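Local structure of peptide chain release factor subunit 1 (Aeropyrum pernix, 3AGK) at residues A[299-304]-A[308-313]. The protein probably directs the release of nascent peptides from the ribosome in response to the termination codons UAA, UAG and UGA. Sequence-based numbering, arbitrary orientation.
Sequences MIVYGE and EAALEM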
ATOM      1  N   MET A 299       6.141 -13.493 -30.985  1.00 69.27           N
ATOM      2  CA  MET A 299       6.641 -12.198 -30.537  1.00 71.42           C
ATOM      3  C   MET A 299       6.854 -12.152 -29.016  1.00 63.39           C
ATOM      4  O   MET A 299       6.781 -11.092 -28.395  1.00 64.96           O
ATOM      5  CB  MET A 299       5.678 -11.093 -30.969  1.00 78.99           C
ATOM      6  CG  MET A 299       6.361  -9.829 -31.453  1.00 88.25           C
ATOM      7  SD  MET A 299       7.362 -10.098 -32.930  1.00 77.98           S
ATOM      8  CE  MET A 299       8.024  -8.456 -33.169  1.00 89.26           C
ATOM      9  N   ILE A 300       7.104 -13.312 -28.423  1.00 52.43           N
ATOM     10  CA  ILE A 300       7.353 -13.403 -26.993  1.00 55.13           C
ATOM     11  C   ILE A 300       8.457 -14.409 -26.696  1.00 55.79           C
ATOM     12  O   ILE A 300       8.833 -15.220 -27.545  1.00 59.61           O
ATOM     13  CB  ILE A 300       6.107 -13.865 -26.226  1.00 56.93           C
ATOM     14  CG1 ILE A 300       5.713 -15.265 -26.698  1.00 60.59           C
ATOM     15  CG2 ILE A 300       4.955 -12.855 -26.359  1.00 41.42           C
ATOM     16  CD1 ILE A 300       4.361 -15.667 -26.222  1.00 66.42           C
ATOM     17  N   VAL A 301       8.967 -14.355 -25.476  1.00 50.14           N
ATOM     18  CA  VAL A 301      10.042 -15.240 -25.065  1.00 49.11           C
ATOM     19  C   VAL A 301       9.789 -15.607 -23.608  1.00 48.95           C
ATOM     20  O   VAL A 301       9.241 -14.811 -22.849  1.00 44.71           O
ATOM     21  CB  VAL A 301      11.401 -14.537 -25.202  1.00 47.79           C
ATOM     22  CG1 VAL A 301      11.411 -13.243 -24.376  1.00 42.57           C
ATOM     23  CG2 VAL A 301      12.539 -15.462 -24.809  1.00 45.38           C
ATOM     24  N   TYR A 302      10.148 -16.827 -23.228  1.00 54.60           N
ATOM     25  CA  TYR A 302      10.056 -17.244 -21.835  1.00 53.04           C
ATOM     26  C   TYR A 302      11.043 -18.371 -21.614  1.00 50.56           C
ATOM     27  O   TYR A 302      11.588 -18.917 -22.576  1.00 48.43           O
ATOM     28  CB  TYR A 302       8.630 -17.666 -21.455  1.00 49.33           C
ATOM     29  CG  TYR A 302       7.925 -18.524 -22.484  1.00 53.19           C
ATOM     30  CD1 TYR A 302       8.001 -19.922 -22.437  1.00 54.31           C
ATOM     31  CD2 TYR A 302       7.174 -17.937 -23.502  1.00 52.65           C
ATOM     32  CE1 TYR A 302       7.362 -20.712 -23.391  1.00 56.08           C
ATOM     33  CE2 TYR A 302       6.521 -18.709 -24.454  1.00 54.18           C
ATOM     34  CZ  TYR A 302       6.613 -20.095 -24.394  1.00 60.36           C
ATOM     35  OH  TYR A 302       5.956 -20.849 -25.348  1.00 60.48           O
ATOM     36  N   GLY A 303      11.267 -18.714 -20.349  1.00 49.75           N
ATOM     37  CA  GLY A 303      12.325 -19.637 -19.977  1.00 46.75           C
ATOM     38  C   GLY A 303      13.557 -18.785 -19.755  1.00 57.02           C
ATOM     39  O   GLY A 303      13.889 -17.947 -20.603  1.00 58.80           O
ATOM     40  N   GLU A 304      14.216 -18.967 -18.616  1.00 51.32           N
ATOM     41  CA  GLU A 304      15.343 -18.114 -18.241  1.00 57.00           C
ATOM     42  C   GLU A 304      16.424 -17.990 -19.323  1.00 58.13           C
ATOM     43  O   GLU A 304      16.878 -16.884 -19.629  1.00 59.16           O
ATOM     44  CB  GLU A 304      15.946 -18.586 -16.917  1.00 59.66           C
ATOM     45  CG  GLU A 304      15.120 -18.146 -15.728  1.00 67.91           C
ATOM     46  CD  GLU A 304      15.478 -18.874 -14.446  1.00 76.97           C
ATOM     47  OE1 GLU A 304      16.612 -19.390 -14.348  1.00 81.02           O
ATOM     48  OE2 GLU A 304      14.614 -18.921 -13.535  1.00 76.35           O
ATOM     49  N   GLU A 308      17.185 -14.526 -21.118  1.00 52.32           N
ATOM     50  CA  GLU A 308      18.583 -14.091 -21.133  1.00 59.68           C
ATOM     51  C   GLU A 308      19.068 -13.736 -22.537  1.00 60.69           C
ATOM     52  O   GLU A 308      19.435 -12.592 -22.798  1.00 61.05           O
ATOM     53  CB  GLU A 308      19.490 -15.170 -20.548  1.00 63.36           C
ATOM     54  CG  GLU A 308      19.720 -15.046 -19.056  1.00 81.63           C
ATOM     55  CD  GLU A 308      20.996 -14.289 -18.723  1.00 90.77           C
ATOM     56  OE1 GLU A 308      20.921 -13.064 -18.477  1.00 96.65           O
ATOM     57  OE2 GLU A 308      22.073 -14.925 -18.704  1.00 87.78           O
ATOM     58  N   ALA A 309      19.059 -14.722 -23.432  1.00 54.91           N
ATOM     59  CA  ALA A 309      19.565 -14.540 -24.789  1.00 58.42           C
ATOM     60  C   ALA A 309      18.804 -13.451 -25.533  1.00 60.94           C
ATOM     61  O   ALA A 309      19.402 -12.660 -26.259  1.00 59.78           O
ATOM     62  CB  ALA A 309      19.517 -15.856 -25.563  1.00 53.40           C
ATOM     63  N   ALA A 310      17.486 -13.398 -25.353  1.00 59.17           N
ATOM     64  CA  ALA A 310      16.703 -12.327 -25.973  1.00 56.45           C
ATOM     65  C   ALA A 310      17.170 -10.954 -25.488  1.00 59.83           C
ATOM     66  O   ALA A 310      17.322 -10.023 -26.284  1.00 62.85           O
ATOM     67  CB  ALA A 310      15.216 -12.511 -25.711  1.00 51.27           C
ATOM     68  N   LEU A 311      17.397 -10.842 -24.181  1.00 56.53           N
ATOM     69  CA  LEU A 311      17.818  -9.588 -23.564  1.00 60.71           C
ATOM     70  C   LEU A 311      19.198  -9.198 -24.085  1.00 65.13           C
ATOM     71  O   LEU A 311      19.499  -8.018 -24.259  1.00 64.19           O
ATOM     72  CB  LEU A 311      17.889  -9.754 -22.044  1.00 56.45           C
ATOM     73  CG  LEU A 311      17.017  -8.918 -21.095  1.00 58.37           C
ATOM     74  CD1 LEU A 311      15.796  -8.232 -21.750  1.00 47.45           C
ATOM     75  CD2 LEU A 311      16.578  -9.795 -19.925  1.00 46.84           C
ATOM     76  N   GLU A 312      20.022 -10.214 -24.323  1.00 64.89           N
ATOM     77  CA  GLU A 312      21.423 -10.054 -24.701  1.00 71.22           C
ATOM     78  C   GLU A 312      21.569  -9.369 -26.064  1.00 74.59           C
ATOM     79  O   GLU A 312      22.582  -8.715 -26.348  1.00 80.14           O
ATOM     80  CB  GLU A 312      22.091 -11.434 -24.748  1.00 76.92           C
ATOM     81  CG  GLU A 312      23.414 -11.555 -24.001  1.00 89.09           C
ATOM     82  CD  GLU A 312      23.241 -11.814 -22.512  1.00 94.33           C
ATOM     83  OE1 GLU A 312      23.227 -13.001 -22.115  1.00 91.33           O
ATOM     84  OE2 GLU A 312      23.130 -10.834 -21.743  1.00 98.29           O
ATOM     85  N   MET A 313      20.570  -9.542 -26.920  1.00 66.72           N
ATOM     86  CA  MET A 313      20.623  -8.945 -28.244  1.00 71.54           C
ATOM     87  C   MET A 313      19.620  -7.803 -28.375  1.00 66.88           C
ATOM     88  O   MET A 313      19.229  -7.418 -29.481  1.00 68.54           O
ATOM     89  CB  MET A 313      20.429 -10.005 -29.337  1.00 67.70           C
ATOM     90  CG  MET A 313      19.064 -10.662 -29.371  1.00 59.55           C
ATOM     91  SD  MET A 313      19.177 -12.214 -30.273  1.00 97.43           S
ATOM     92  CE  MET A 313      17.481 -12.437 -30.784  1.00 67.08           C
TER
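V301 and A310 meet where edge strand 300-302 turns at G303 into helix 304-312, the first strand-to-helix turn of the mixed alpha/beta sheet in eRF1 domain 3. The valine points at the helix and takes the alanine methyl at its fork: CG1 and CG2 of V301 each lie 4.1 Å from CB of A310. With CG2 anti to the backbone N and CG1 between N and the carbonyl carbon (chi1 57°), this rotation presents both methyls to the alanine at equal distance. L366 of the neighbouring strand touches V301 as well as A310, and V316 borders the alanine, which is buried between helix and sheet. V301 is itself held in the sheet by backbone bonding to G364.

G303, where the chain turns, is the N-cap residue and has a positive phi just before the helix. Directly after it, the carboxylate of E304 forms a salt bridge with R325, while W331 of helix 328-335 touches both E304 and E308. The first helical turn closes through a nearly straight bond from E308 N to E304 O, 2.8 Å with 168° at the hydrogen. CB and CG of E308 lie 3.3 and 3.4 Å from that same O of E304.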